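D-aminoacid aminotransferase-like PLP-dependent enzyme (Haemophilus somnus, PDB 3CEB) is a putative PLP-dependent 4-amino-4-deoxychorismate lyase of the class IV aminotransferase family, probably releasing p-aminobenzoate and pyruvate in folate synthesis. Local coordinates at residues Ile125-Asn138 against Thr149-Ala161. Numbering follows the deposited sequence.
Sequences IIRQGKVTDCSIGN and TPDKPLLEGTQRA
The CA atoms of Thr-132 and Pro-153 are the nearest pair across the contact, 4.4 Å apart, where the chain after the hairpin 125-131 passes the loop between strand 146-150 and helix 158-165. Asp-133 takes two backbone N-H groups of that loop. Its CG lies beside its own backbone N, opposite the carbonyl carbon (chi1 -60°), which carries the carboxylate to these amides. OD1 accepts from Leu-154 N at 2.8 Å, met from well above the carboxylate plane. OD2 accepts from Leu-155 N at 2.9 Å on the syn side, in a straighter bond (166°). Asn-138 bonds the same loop further along. Its ND2 donates to Leu-155 O at 2.8 Å within the amide plane, and its OD1 receives a weak bond from the backbone N of Gly-157, the N-cap residue of helix 158-165. A water links this OD1 to Arg-160 N. Leu-154 lays its isobutyl group over Thr-132, with CG 3.5 Å from Thr-132 OG1. Its CD1 meets Ile-125 CD1, and its CD2 meets Arg-127 CD. Thr-132 OG1 donates to Ile-125 O from above the carbonyl plane; this oxygen also accepts from Thr-132 N. Asp-133 OD2 also bonds N1 of the PLP-lysine at position 103. The loop amides are thus a second shell positioning the acid that contacts the cofactor, as in other PLP enzymes where an acidic side chain meets the pyridine nitrogen.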
loop_
_atom_site.group_PDB
_atom_site.type_symbol
_atom_site.label_atom_id
_atom_site.label_comp_id
_atom_site.label_asym_id
_atom_site.label_seq_id
_atom_site.Cartn_x
_atom_site.Cartn_y
_atom_site.Cartn_z
ATOM N N ILE A 125 3.501 10.414 -7.888
ATOM C CA ILE A 125 4.616 11.151 -7.309
ATOM C C ILE A 125 5.924 10.920 -8.065
ATOM O O ILE A 125 6.460 9.796 -8.123
ATOM C CB ILE A 125 4.796 10.797 -5.833
ATOM C CG1 ILE A 125 3.518 11.142 -5.037
ATOM C CG2 ILE A 125 5.989 11.554 -5.262
ATOM C CD1 ILE A 125 3.421 10.491 -3.710
ATOM N N ILE A 126 6.426 12.009 -8.624
ATOM C CA ILE A 126 7.674 12.025 -9.330
ATOM C C ILE A 126 8.734 12.552 -8.388
ATOM O O ILE A 126 8.747 13.737 -8.036
ATOM C CB ILE A 126 7.591 12.931 -10.563
ATOM C CG1 ILE A 126 6.356 12.536 -11.375
ATOM C CG2 ILE A 126 8.859 12.826 -11.383
ATOM C CD1 ILE A 126 6.326 11.063 -11.661
ATOM N N ARG A 127 9.633 11.650 -8.004
ATOM C CA ARG A 127 10.698 11.943 -7.067
ATOM C C ARG A 127 12.043 11.688 -7.717
ATOM O O ARG A 127 12.369 10.551 -8.084
ATOM C CB ARG A 127 10.540 11.040 -5.840
ATOM C CG ARG A 127 11.606 11.191 -4.756
ATOM C CD ARG A 127 11.547 10.071 -3.727
ATOM N NE ARG A 127 12.580 10.248 -2.724
ATOM C CZ ARG A 127 13.846 9.862 -2.867
ATOM N NH1 ARG A 127 14.225 9.237 -3.956
ATOM N NH2 ARG A 127 14.734 10.082 -1.918
ATOM N N GLN A 128 12.820 12.760 -7.845
ATOM C CA GLN A 128 14.174 12.663 -8.351
ATOM C C GLN A 128 14.160 11.969 -9.693
ATOM O O GLN A 128 14.922 11.046 -9.926
ATOM C CB GLN A 128 15.052 11.922 -7.335
ATOM C CG GLN A 128 15.446 12.858 -6.183
ATOM C CD GLN A 128 16.164 12.182 -5.003
ATOM O OE1 GLN A 128 17.067 11.363 -5.184
ATOM N NE2 GLN A 128 15.767 12.555 -3.782
ATOM N N GLY A 129 13.218 12.404 -10.529
ATOM C CA GLY A 129 13.095 12.021 -11.945
ATOM C C GLY A 129 12.338 10.722 -12.183
ATOM O O GLY A 129 12.069 10.323 -13.327
ATOM N N LYS A 130 11.987 10.053 -11.091
ATOM C CA LYS A 130 11.412 8.728 -11.197
ATOM C C LYS A 130 9.954 8.703 -10.769
ATOM O O LYS A 130 9.525 9.466 -9.893
ATOM C CB LYS A 130 12.299 7.716 -10.444
ATOM C CG LYS A 130 13.790 7.946 -10.722
ATOM C CD LYS A 130 14.725 6.795 -10.503
ATOM C CE LYS A 130 16.078 7.343 -9.958
ATOM N N VAL A 131 9.187 7.868 -11.467
ATOM C CA VAL A 131 7.803 7.595 -11.108
ATOM C C VAL A 131 7.861 6.650 -9.904
ATOM O O VAL A 131 8.537 5.609 -9.940
ATOM C CB VAL A 131 7.025 6.889 -12.247
ATOM C CG1 VAL A 131 5.588 6.550 -11.801
ATOM C CG2 VAL A 131 7.048 7.728 -13.490
ATOM N N THR A 132 7.173 7.026 -8.834
ATOM C CA THR A 132 7.149 6.222 -7.620
ATOM C C THR A 132 5.744 5.735 -7.342
ATOM O O THR A 132 5.266 4.836 -8.011
ATOM C CB THR A 132 7.783 6.965 -6.433
ATOM O OG1 THR A 132 7.032 8.155 -6.120
ATOM C CG2 THR A 132 9.262 7.328 -6.787
ATOM N N ASP A 133 5.085 6.328 -6.366
ATOM C CA ASP A 133 3.787 5.859 -5.925
ATOM C C ASP A 133 2.665 6.879 -6.149
ATOM O O ASP A 133 2.946 8.051 -6.430
ATOM C CB ASP A 133 3.834 5.592 -4.418
ATOM C CG ASP A 133 4.875 4.525 -3.991
ATOM O OD1 ASP A 133 5.733 4.056 -4.778
ATOM O OD2 ASP A 133 4.824 4.154 -2.795
ATOM N N CYS A 134 1.403 6.444 -6.002
ATOM C CA CYS A 134 0.306 7.393 -5.818
ATOM C C CYS A 134 0.182 7.596 -4.287
ATOM O O CYS A 134 0.988 7.053 -3.545
ATOM C CB CYS A 134 -1.022 6.958 -6.456
ATOM S SG CYS A 134 -1.790 5.519 -5.758
ATOM N N SER A 135 -0.791 8.385 -3.818
ATOM C CA SER A 135 -0.826 8.742 -2.393
ATOM C C SER A 135 -1.224 7.571 -1.544
ATOM O O SER A 135 -0.826 7.507 -0.392
ATOM C CB SER A 135 -1.789 9.882 -2.075
ATOM O OG SER A 135 -3.097 9.388 -1.872
ATOM N N ILE A 136 -1.996 6.636 -2.104
ATOM C CA ILE A 136 -2.502 5.491 -1.302
ATOM C C ILE A 136 -1.983 4.125 -1.760
ATOM O O ILE A 136 -2.320 3.113 -1.176
ATOM C CB ILE A 136 -4.054 5.404 -1.246
ATOM C CG1 ILE A 136 -4.597 5.075 -2.628
ATOM C CG2 ILE A 136 -4.687 6.668 -0.672
ATOM C CD1 ILE A 136 -6.160 5.037 -2.697
ATOM N N GLY A 137 -1.171 4.064 -2.806
ATOM C CA GLY A 137 -0.716 2.762 -3.285
ATOM C C GLY A 137 0.429 2.855 -4.258
ATOM O O GLY A 137 0.976 3.946 -4.507
ATOM N N ASN A 138 0.838 1.706 -4.767
ATOM C CA ASN A 138 1.835 1.681 -5.795
ATOM C C ASN A 138 1.163 1.849 -7.180
ATOM O O ASN A 138 -0.059 1.835 -7.313
ATOM C CB ASN A 138 2.655 0.380 -5.742
ATOM C CG ASN A 138 3.422 0.221 -4.445
ATOM O OD1 ASN A 138 3.183 -0.729 -3.686
ATOM N ND2 ASN A 138 4.339 1.149 -4.168
ATOM N N THR A 149 5.864 -2.221 -12.999
ATOM C CA THR A 149 5.818 -1.344 -11.831
ATOM C C THR A 149 7.226 -0.827 -11.564
ATOM O O THR A 149 8.186 -1.531 -11.864
ATOM C CB THR A 149 5.240 -2.104 -10.600
ATOM O OG1 THR A 149 4.900 -1.177 -9.578
ATOM C CG2 THR A 149 6.215 -3.173 -10.055
ATOM N N PRO A 150 7.359 0.381 -10.977
ATOM C CA PRO A 150 8.660 0.988 -10.675
ATOM C C PRO A 150 9.510 0.168 -9.732
ATOM O O PRO A 150 9.019 -0.247 -8.673
ATOM C CB PRO A 150 8.265 2.288 -9.983
ATOM C CG PRO A 150 6.926 2.568 -10.486
ATOM C CD PRO A 150 6.254 1.314 -10.708
ATOM N N ASP A 151 10.761 -0.080 -10.096
ATOM C CA ASP A 151 11.624 -0.861 -9.201
ATOM C C ASP A 151 11.966 -0.079 -7.938
ATOM O O ASP A 151 12.317 -0.704 -6.963
ATOM C CB ASP A 151 12.898 -1.481 -9.865
ATOM C CG ASP A 151 13.900 -0.444 -10.311
ATOM O OD1 ASP A 151 13.516 0.752 -10.324
ATOM O OD2 ASP A 151 15.049 -0.809 -10.669
ATOM N N LYS A 152 11.812 1.254 -7.937
ATOM C CA LYS A 152 12.051 2.089 -6.700
ATOM C C LYS A 152 10.869 2.875 -6.196
ATOM O O LYS A 152 10.836 4.083 -6.318
ATOM C CB LYS A 152 13.126 3.136 -6.925
ATOM C CG LYS A 152 14.416 2.809 -6.232
ATOM C CD LYS A 152 14.698 1.282 -6.260
ATOM C CE LYS A 152 15.996 0.936 -5.515
ATOM N NZ LYS A 152 16.136 -0.533 -5.344
ATOM N N PRO A 153 9.902 2.203 -5.604
ATOM C CA PRO A 153 8.711 2.905 -5.161
ATOM C C PRO A 153 8.992 3.652 -3.857
ATOM O O PRO A 153 10.061 3.487 -3.290
ATOM C CB PRO A 153 7.755 1.770 -4.895
ATOM C CG PRO A 153 8.706 0.674 -4.348
ATOM C CD PRO A 153 9.949 0.799 -5.154
ATOM N N LEU A 154 8.062 4.458 -3.368
ATOM C CA LEU A 154 8.294 5.080 -2.075
ATOM C C LEU A 154 8.171 3.945 -1.074
ATOM O O LEU A 154 9.048 3.736 -0.260
ATOM C CB LEU A 154 7.261 6.151 -1.757
ATOM C CG LEU A 154 7.181 7.321 -2.718
ATOM C CD1 LEU A 154 6.128 8.360 -2.275
ATOM C CD2 LEU A 154 8.605 7.933 -2.883
ATOM N N LEU A 155 7.043 3.232 -1.131
ATOM C CA LEU A 155 6.787 2.109 -0.207
ATOM C C LEU A 155 6.688 0.782 -0.949
ATOM O O LEU A 155 6.031 0.699 -1.973
ATOM C CB LEU A 155 5.468 2.320 0.578
ATOM C CG LEU A 155 5.129 1.294 1.695
ATOM C CD1 LEU A 155 6.203 1.222 2.775
ATOM C CD2 LEU A 155 3.779 1.579 2.334
ATOM N N GLU A 156 7.313 -0.256 -0.428
ATOM C CA GLU A 156 7.131 -1.568 -0.994
ATOM C C GLU A 156 5.805 -2.173 -0.540
ATOM O O GLU A 156 5.691 -2.801 0.535
ATOM C CB GLU A 156 8.272 -2.477 -0.595
ATOM C CG GLU A 156 9.554 -2.127 -1.283
ATOM C CD GLU A 156 10.667 -3.012 -0.851
ATOM O OE1 GLU A 156 10.402 -4.046 -0.238
ATOM O OE2 GLU A 156 11.813 -2.687 -1.128
ATOM N N GLY A 157 4.802 -2.027 -1.383
ATOM C CA GLY A 157 3.470 -2.520 -1.033
ATOM C C GLY A 157 3.339 -4.023 -0.871
ATOM O O GLY A 157 4.092 -4.812 -1.462
ATOM N N THR A 158 2.363 -4.428 -0.064
ATOM C CA THR A 158 2.166 -5.843 0.120
ATOM C C THR A 158 1.557 -6.355 -1.179
ATOM O O THR A 158 1.921 -7.408 -1.653
ATOM C CB THR A 158 1.308 -6.200 1.355
ATOM O OG1 THR A 158 0.044 -5.541 1.279
ATOM C CG2 THR A 158 2.001 -5.805 2.662
ATOM N N GLN A 159 0.684 -5.586 -1.805
ATOM C CA GLN A 159 -0.010 -6.097 -2.996
ATOM C C GLN A 159 1.021 -6.241 -4.123
ATOM O O GLN A 159 1.090 -7.230 -4.857
ATOM C CB GLN A 159 -1.129 -5.124 -3.395
ATOM C CG GLN A 159 -2.004 -5.554 -4.602
ATOM C CD GLN A 159 -2.857 -6.734 -4.261
ATOM O OE1 GLN A 159 -2.606 -7.835 -4.738
ATOM N NE2 GLN A 159 -3.832 -6.533 -3.375
ATOM N N ARG A 160 1.835 -5.209 -4.230
ATOM C CA ARG A 160 2.927 -5.178 -5.181
ATOM C C ARG A 160 3.820 -6.396 -4.947
ATOM O O ARG A 160 4.179 -7.097 -5.885
ATOM C CB ARG A 160 3.711 -3.873 -5.004
ATOM C CG ARG A 160 5.027 -3.758 -5.772
ATOM C CD ARG A 160 5.766 -2.491 -5.339
ATOM N NE ARG A 160 6.918 -2.169 -6.181
ATOM C CZ ARG A 160 8.112 -2.699 -6.017
ATOM N NH1 ARG A 160 8.316 -3.592 -5.081
ATOM N NH2 ARG A 160 9.080 -2.365 -6.827
ATOM N N ALA A 161 4.158 -6.673 -3.693
ATOM C CA ALA A 161 5.041 -7.822 -3.376
ATOM C C ALA A 161 4.441 -9.173 -3.858
ATOM O O ALA A 161 5.150 -10.032 -4.392
ATOM C CB ALA A 161 5.361 -7.844 -1.886
HETATM O O HOH W 1 1.127 -2.424 -3.592
#